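PDB 3RH9: succinate-semialdehyde dehydrogenase (NAD(P)(+)) from Marinobacter aquaeolei, which probably oxidises succinate semialdehyde to succinate using NAD+ or NADP+. Local coordinates for residues 29-34 and 41-46; 89-94 and 187-192; 177-182 and 208-213. All blocks are in the same frame, centred on the assembly; numbering follows the deposited sequence.

Contact 1 (29-34 and 41-46)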
# COMPACT_ATOMS: atom_id res chain seq x y z
N PHE A 29 -19.49 -28.06 -7.13
CA PHE A 29 -19.14 -27.41 -8.39
C PHE A 29 -18.19 -28.30 -9.15
O PHE A 29 -17.43 -29.05 -8.54
CB PHE A 29 -18.60 -25.96 -8.22
CG PHE A 29 -17.20 -25.86 -7.62
CD1 PHE A 29 -16.07 -25.95 -8.42
CD2 PHE A 29 -17.03 -25.60 -6.25
CE1 PHE A 29 -14.77 -25.82 -7.87
CE2 PHE A 29 -15.75 -25.47 -5.70
CZ PHE A 29 -14.62 -25.59 -6.51
N ASP A 30 -18.23 -28.23 -10.48
CA ASP A 30 -17.42 -29.14 -11.28
C ASP A 30 -16.04 -28.58 -11.63
O ASP A 30 -15.87 -27.38 -11.88
CB ASP A 30 -18.15 -29.51 -12.58
CG ASP A 30 -19.44 -30.29 -12.32
OD1 ASP A 30 -19.72 -30.66 -11.15
OD2 ASP A 30 -20.18 -30.54 -13.30
N VAL A 31 -15.05 -29.46 -11.64
CA VAL A 31 -13.76 -29.13 -12.22
C VAL A 31 -13.60 -29.93 -13.50
O VAL A 31 -13.92 -31.12 -13.55
CB VAL A 31 -12.60 -29.44 -11.25
CG1 VAL A 31 -11.29 -28.93 -11.81
CG2 VAL A 31 -12.88 -28.83 -9.89
N TYR A 32 -13.11 -29.29 -14.55
CA TYR A 32 -12.93 -29.97 -15.83
C TYR A 32 -11.46 -30.16 -16.15
O TYR A 32 -10.64 -29.38 -15.72
CB TYR A 32 -13.55 -29.14 -16.94
CG TYR A 32 -15.06 -29.24 -17.01
CD1 TYR A 32 -15.87 -28.49 -16.16
CD2 TYR A 32 -15.68 -30.10 -17.93
CE1 TYR A 32 -17.24 -28.57 -16.23
CE2 TYR A 32 -17.05 -30.19 -18.00
CZ TYR A 32 -17.83 -29.43 -17.15
OH TYR A 32 -19.19 -29.52 -17.22
N ASN A 33 -11.13 -31.20 -16.89
CA ASN A 33 -9.80 -31.28 -17.49
C ASN A 33 -9.88 -30.57 -18.84
O ASN A 33 -10.63 -30.98 -19.70
CB ASN A 33 -9.36 -32.72 -17.65
CG ASN A 33 -8.00 -32.84 -18.30
OD1 ASN A 33 -7.57 -31.95 -19.04
ND2 ASN A 33 -7.30 -33.93 -18.03
N PRO A 34 -9.11 -29.49 -19.02
CA PRO A 34 -9.28 -28.72 -20.25
C PRO A 34 -8.89 -29.52 -21.49
O PRO A 34 -9.16 -29.08 -22.61
CB PRO A 34 -8.32 -27.54 -20.07
CG PRO A 34 -8.11 -27.47 -18.57
CD PRO A 34 -8.12 -28.88 -18.11
N ALA A 41 -13.62 -33.84 -11.05
CA ALA A 41 -13.86 -33.75 -9.63
C ALA A 41 -15.09 -32.92 -9.34
O ALA A 41 -15.45 -32.03 -10.12
CB ALA A 41 -12.65 -33.16 -8.93
N LYS A 42 -15.74 -33.22 -8.23
CA LYS A 42 -16.84 -32.40 -7.74
C LYS A 42 -16.53 -31.87 -6.34
O LYS A 42 -16.54 -32.61 -5.35
CB LYS A 42 -18.14 -33.19 -7.74
CG LYS A 42 -18.67 -33.53 -9.12
CD LYS A 42 -19.92 -34.42 -9.03
CE LYS A 42 -21.04 -33.99 -9.98
NZ LYS A 42 -20.74 -34.20 -11.42
N VAL A 43 -16.26 -30.57 -6.25
CA VAL A 43 -15.86 -29.93 -5.01
C VAL A 43 -17.02 -29.22 -4.32
O VAL A 43 -17.85 -28.58 -4.97
CB VAL A 43 -14.74 -28.90 -5.27
CG1 VAL A 43 -14.13 -28.45 -3.96
CG2 VAL A 43 -13.69 -29.49 -6.17
N PRO A 44 -17.09 -29.33 -2.99
CA PRO A 44 -18.08 -28.66 -2.15
C PRO A 44 -18.10 -27.15 -2.31
O PRO A 44 -17.06 -26.49 -2.27
CB PRO A 44 -17.63 -29.00 -0.73
CG PRO A 44 -16.89 -30.30 -0.88
CD PRO A 44 -16.23 -30.25 -2.23
N SER A 45 -19.30 -26.61 -2.49
CA SER A 45 -19.51 -25.19 -2.65
C SER A 45 -19.85 -24.58 -1.29
O SER A 45 -21.02 -24.45 -0.90
CB SER A 45 -20.64 -24.96 -3.66
OG SER A 45 -20.68 -23.62 -4.11
N MSE A 46 -18.81 -24.22 -0.55
CA MSE A 46 -18.95 -23.80 0.84
C MSE A 46 -19.71 -22.49 1.01
O MSE A 46 -19.54 -21.55 0.23
CB MSE A 46 -17.58 -23.74 1.53
CG MSE A 46 -16.84 -25.06 1.44
SE MSE A 46 -14.91 -25.01 1.85
CE MSE A 46 -14.34 -26.05 0.29

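Contact 2 (89-94 and 187-192)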
# COMPACT_ATOMS: atom_id res chain seq x y z
N GLU A 89 5.86 -34.37 -7.95
CA GLU A 89 5.39 -35.02 -9.16
C GLU A 89 3.89 -35.28 -9.13
O GLU A 89 3.24 -35.22 -10.17
CB GLU A 89 6.19 -36.30 -9.43
CG GLU A 89 5.46 -37.32 -10.29
CD GLU A 89 6.35 -38.49 -10.67
OE1 GLU A 89 7.58 -38.29 -10.77
OE2 GLU A 89 5.81 -39.60 -10.87
N GLU A 90 3.34 -35.55 -7.95
CA GLU A 90 1.90 -35.81 -7.83
C GLU A 90 1.07 -34.52 -7.80
O GLU A 90 -0.10 -34.51 -8.21
CB GLU A 90 1.60 -36.66 -6.59
CG GLU A 90 0.12 -36.84 -6.32
CD GLU A 90 -0.62 -37.62 -7.41
OE1 GLU A 90 -1.85 -37.80 -7.29
OE2 GLU A 90 0.03 -38.06 -8.38
N ILE A 91 1.68 -33.44 -7.31
CA ILE A 91 1.03 -32.14 -7.35
C ILE A 91 1.08 -31.64 -8.79
O ILE A 91 0.09 -31.16 -9.34
CB ILE A 91 1.69 -31.15 -6.40
CG1 ILE A 91 1.40 -31.55 -4.96
CG2 ILE A 91 1.20 -29.74 -6.67
CD1 ILE A 91 2.15 -30.76 -3.95
N GLY A 92 2.25 -31.78 -9.41
CA GLY A 92 2.40 -31.57 -10.83
C GLY A 92 1.35 -32.31 -11.65
O GLY A 92 0.88 -31.80 -12.66
N ARG A 93 0.96 -33.51 -11.22
CA ARG A 93 -0.04 -34.29 -11.95
C ARG A 93 -1.39 -33.62 -11.88
O ARG A 93 -2.00 -33.31 -12.90
CB ARG A 93 -0.15 -35.72 -11.42
CG ARG A 93 -0.81 -36.67 -12.40
CD ARG A 93 -0.90 -38.09 -11.86
NE ARG A 93 -1.71 -38.16 -10.64
CZ ARG A 93 -2.94 -38.66 -10.57
NH1 ARG A 93 -3.52 -39.15 -11.66
NH2 ARG A 93 -3.59 -38.67 -9.42
N ILE A 94 -1.85 -33.40 -10.65
CA ILE A 94 -3.11 -32.73 -10.41
C ILE A 94 -3.15 -31.33 -11.05
O ILE A 94 -4.19 -30.88 -11.53
CB ILE A 94 -3.38 -32.62 -8.89
CG1 ILE A 94 -3.48 -34.02 -8.29
CG2 ILE A 94 -4.65 -31.85 -8.63
CD1 ILE A 94 -3.11 -34.09 -6.83
N PRO A 187 -8.99 -25.86 -8.00
CA PRO A 187 -9.02 -26.04 -6.55
C PRO A 187 -8.19 -27.25 -6.10
O PRO A 187 -7.78 -27.32 -4.95
CB PRO A 187 -10.49 -26.33 -6.26
CG PRO A 187 -11.16 -26.46 -7.60
CD PRO A 187 -10.13 -26.53 -8.64
N LEU A 188 -7.94 -28.19 -7.00
CA LEU A 188 -7.37 -29.47 -6.60
C LEU A 188 -5.90 -29.36 -6.24
O LEU A 188 -5.39 -30.13 -5.41
CB LEU A 188 -7.58 -30.54 -7.68
CG LEU A 188 -8.98 -30.63 -8.29
CD1 LEU A 188 -8.95 -31.53 -9.50
CD2 LEU A 188 -10.02 -31.09 -7.26
N THR A 189 -5.21 -28.43 -6.86
CA THR A 189 -3.81 -28.26 -6.55
C THR A 189 -3.79 -27.73 -5.14
O THR A 189 -2.93 -28.09 -4.34
CB THR A 189 -3.11 -27.30 -7.54
OG1 THR A 189 -3.05 -27.93 -8.82
CG2 THR A 189 -1.70 -27.01 -7.10
N MSE A 190 -4.77 -26.89 -4.83
CA MSE A 190 -4.85 -26.28 -3.52
C MSE A 190 -5.13 -27.35 -2.47
O MSE A 190 -4.50 -27.40 -1.41
CB MSE A 190 -5.92 -25.19 -3.48
CG MSE A 190 -5.76 -24.25 -2.29
SE MSE A 190 -3.98 -23.41 -2.37
CE MSE A 190 -3.64 -23.22 -0.49
N ILE A 191 -6.08 -28.22 -2.78
CA ILE A 191 -6.40 -29.29 -1.87
C ILE A 191 -5.16 -30.15 -1.61
O ILE A 191 -4.86 -30.48 -0.46
CB ILE A 191 -7.60 -30.12 -2.36
CG1 ILE A 191 -8.85 -29.25 -2.35
CG2 ILE A 191 -7.82 -31.31 -1.46
CD1 ILE A 191 -10.06 -29.92 -2.89
N ALA A 192 -4.43 -30.47 -2.67
CA ALA A 192 -3.21 -31.27 -2.56
C ALA A 192 -2.18 -30.61 -1.65
O ALA A 192 -1.59 -31.25 -0.78
CB ALA A 192 -2.62 -31.53 -3.93

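Contact 3 (177-182 and 208-213)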
# COMPACT_ATOMS: atom_id res chain seq x y z
N PRO A 177 -2.03 -15.72 10.42
CA PRO A 177 -2.94 -16.80 10.04
C PRO A 177 -3.69 -16.38 8.78
O PRO A 177 -3.99 -15.21 8.59
CB PRO A 177 -3.90 -16.90 11.24
CG PRO A 177 -3.20 -16.20 12.38
CD PRO A 177 -2.37 -15.13 11.72
N SER A 178 -3.98 -17.33 7.90
CA SER A 178 -4.58 -16.97 6.64
C SER A 178 -5.79 -17.83 6.28
O SER A 178 -5.92 -18.97 6.71
CB SER A 178 -3.53 -17.01 5.53
OG SER A 178 -2.78 -18.21 5.58
N VAL A 179 -6.69 -17.24 5.51
CA VAL A 179 -7.83 -17.94 4.96
C VAL A 179 -7.60 -17.96 3.46
O VAL A 179 -7.38 -16.90 2.86
CB VAL A 179 -9.11 -17.19 5.29
CG1 VAL A 179 -10.28 -17.80 4.55
CG2 VAL A 179 -9.34 -17.20 6.77
N ILE A 180 -7.62 -19.14 2.85
CA ILE A 180 -7.16 -19.27 1.46
C ILE A 180 -8.24 -19.65 0.44
O ILE A 180 -8.95 -20.63 0.64
CB ILE A 180 -6.01 -20.27 1.34
CG1 ILE A 180 -4.79 -19.72 2.09
CG2 ILE A 180 -5.70 -20.53 -0.14
CD1 ILE A 180 -3.52 -20.54 1.97
N LYS A 181 -8.33 -18.88 -0.65
CA LYS A 181 -9.35 -19.08 -1.66
C LYS A 181 -8.80 -19.22 -3.08
O LYS A 181 -8.43 -18.23 -3.71
CB LYS A 181 -10.36 -17.94 -1.62
CG LYS A 181 -11.70 -18.25 -2.28
CD LYS A 181 -11.55 -18.44 -3.77
CE LYS A 181 -12.86 -18.22 -4.49
NZ LYS A 181 -13.98 -18.57 -3.57
N PRO A 182 -8.78 -20.46 -3.62
CA PRO A 182 -8.29 -20.67 -4.99
C PRO A 182 -9.39 -20.49 -6.02
O PRO A 182 -10.57 -20.41 -5.66
CB PRO A 182 -7.86 -22.14 -4.95
CG PRO A 182 -8.91 -22.76 -4.09
CD PRO A 182 -9.26 -21.72 -3.02
N ASN A 208 -6.07 -22.07 6.33
CA ASN A 208 -7.47 -22.46 6.16
C ASN A 208 -7.86 -22.34 4.69
O ASN A 208 -7.44 -21.41 4.01
CB ASN A 208 -8.39 -21.57 7.00
CG ASN A 208 -7.95 -21.48 8.44
OD1 ASN A 208 -7.14 -20.62 8.81
ND2 ASN A 208 -8.48 -22.35 9.27
N LEU A 209 -8.65 -23.31 4.23
CA LEU A 209 -9.03 -23.39 2.83
C LEU A 209 -10.54 -23.26 2.66
O LEU A 209 -11.31 -23.99 3.26
CB LEU A 209 -8.52 -24.71 2.24
CG LEU A 209 -8.90 -25.07 0.80
CD1 LEU A 209 -8.68 -23.90 -0.16
CD2 LEU A 209 -8.15 -26.34 0.33
N VAL A 210 -10.96 -22.31 1.84
CA VAL A 210 -12.37 -22.16 1.51
C VAL A 210 -12.52 -22.20 -0.01
O VAL A 210 -11.64 -21.75 -0.74
CB VAL A 210 -12.91 -20.86 2.06
CG1 VAL A 210 -12.95 -20.93 3.58
CG2 VAL A 210 -12.04 -19.72 1.62
N MSE A 211 -13.62 -22.78 -0.49
CA MSE A 211 -13.87 -22.89 -1.92
C MSE A 211 -15.33 -22.77 -2.21
O MSE A 211 -16.17 -23.07 -1.37
CB MSE A 211 -13.41 -24.23 -2.43
CG MSE A 211 -12.26 -24.74 -1.64
SE MSE A 211 -11.52 -26.36 -2.37
CE MSE A 211 -9.88 -25.59 -3.06
N GLY A 212 -15.63 -22.34 -3.43
CA GLY A 212 -17.00 -22.22 -3.88
C GLY A 212 -17.22 -20.92 -4.61
O GLY A 212 -16.33 -20.40 -5.28
N LYS A 213 -18.43 -20.39 -4.48
CA LYS A 213 -18.88 -19.25 -5.26
C LYS A 213 -18.11 -18.00 -4.86
O LYS A 213 -18.01 -17.68 -3.68
CB LYS A 213 -20.39 -19.07 -5.06
CG LYS A 213 -21.06 -18.18 -6.07
CD LYS A 213 -22.59 -18.22 -5.93
CE LYS A 213 -23.27 -17.13 -6.77
NZ LYS A 213 -23.05 -17.31 -8.26
O HOH W 1 -13.24 -21.58 -5.15

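Contact 1 (29-34 and 41-46)
Phe29 and Val43 carry the densest packing between strands 28-32 and 39-44. The methine carbon Val43 CB lies over one face of the Phe29 ring, 3.8 Å from its centroid and 25° off the ring normal, a CH-pi contact. It is offset toward the rim, so that Phe29 CZ is the ring atom nearest Val43 CB, at 3.5 Å. Phe29 holds its CG in the crowded position between its own N and carbonyl carbon (chi1 71°), which lets the ring lie alongside the valine instead of standing clear of it. Near the ring plane, Ser45 CA approaches an edge. On the same face of the sheet, Val31 CG2 meets Val43 CG2 at 3.9 Å, the two valines slanting across each other, and the methyl of Ala41 faces Val31. Leu188 of helix 188-197 covers Ala41 and Val43, while Phe29 also rests on Ser184 and Pro187; this face is therefore turned into the protein.

The two strands form an antiparallel beta hairpin that makes up a two-stranded sheet. Phe29 and Val43 are a hydrogen-bonded pair, joined by Phe29 N to Val43 O at 2.8 Å and by Val43 N to Phe29 O at 3.0 Å. Two residues along, at the next hydrogen-bonded pair, Val31 N donates to Ala41 O at 3.0 Å in a nearly straight bond (170°).

Asp30 and Lys42, the non-hydrogen-bonded pair between them, project from the other face, which is much looser and more open to solvent. Their side chains run side by side. The lysine bends at its last two torsions and brings NZ to 3.7 Å from Asp30 OD1, a long salt bridge made by an exposed lysine that is probably only lightly held.

Contact 2 (89-94 and 187-192)
An antiparallel helix pair brings Ile91 and Ile94 of helix 88-99 against Leu188, Thr189 and Ala192 at the start of helix 188-197. The short segment axes approach to 9.2 Å and run 158° apart. Ile94 points toward its neighbour and divides its contacts between two branches: CG2, anti to the backbone N, meets Leu188 CB at about a right angle between the side chains, whereas CD1 reaches Ala192 CB at 3.9 Å. One turn earlier, Ile91 CG1 approaches the same methyl, Ala192 CB, at 4.1 Å, so both isoleucines share the alanine. Ile91 CG2 meets Thr189 CG2 at 4.0 Å, the two side chains again crossing nearly at right angles.

Helix 188-197 is the connecting helix of the beta-alpha-beta unit between strands 178-181 and 207-209, and helix 88-99 packs along it through this buried apolar seam. The polar branch of Thr189 has its partner further along helix 88-99: Glu98 takes hydrogen bonds from both Thr189 OG1 and Leu188 N, tying the first turn of one helix to the other. Away from the seam, Arg93 NE donates to Glu90 OE2 at 2.9 Å, a salt bridge within helix 88-99.

Contact 3 (177-182 and 208-213)
Ile180 is gripped on both its backbone polar atoms by the segment 208-213: its N donates to Asn208 O at 2.6 Å, and its O accepts from Val210 N at 2.9 Å in an almost straight bond (174°). These two bonds flank Leu209 and set Ile180 beside it in parallel register. Beyond the strand ends a water continues the link, donating to Pro182 O at 3.0 Å and accepting from Gly212 N at 3.0 Å.

Lys181 adds a weaker polar tie. With CG anti to the backbone N (chi1 -161°) and a bend at chi2 (-66°), its chain passes across Val210 and carries NZ to Gly212 O, where the 3.4 Å bond is weak. An alanine here would take away the amino group and the chain beyond CB, and would probably leave Gly212 O without this partner and the loop before helix 214-223 less restrained.

The paired strands belong to a beta-alpha-beta crossover, with helix 188-197 between them, in the Rossmann-type sheet expected of an aldehyde dehydrogenase coenzyme domain; strand 207-209 lies at one edge of that sheet within the chain. Val179 and Leu209 point to opposite faces, and each meets a residue just past a strand end. Val179 CG1 meets Val210 CG2 at 3.9 Å, and Ala54 of helix 48-61 covers both valines. Leu209 CD1 lies 3.6 Å from Pro182 CD, the side chains crossing at about a right angle, while Met190 and Phe194 of the crossover helix pack on Ile180 and Leu209.

Overall arrangement
Along the chain, contact 1 is complete before either of the other two begins, while the segments of contacts 2 and 3 alternate. Their centres lie about 14 Å (contacts 1 and 2), 15 Å (1 and 3) and 16 Å (2 and 3) apart. Helix 188-197 joins them: its first turn meets the hairpin and helix 88-99, and it also connects the two strands of contact 3. Met211, a selenomethionine following strand 207-209, touches Val43 of the hairpin through SE, and its O probably accepts a hydrogen bond from Met46 N. The hairpin thus meets the segment following edge strand 207-209, while helix 88-99 reaches the sheet's crossover unit through helix 188-197.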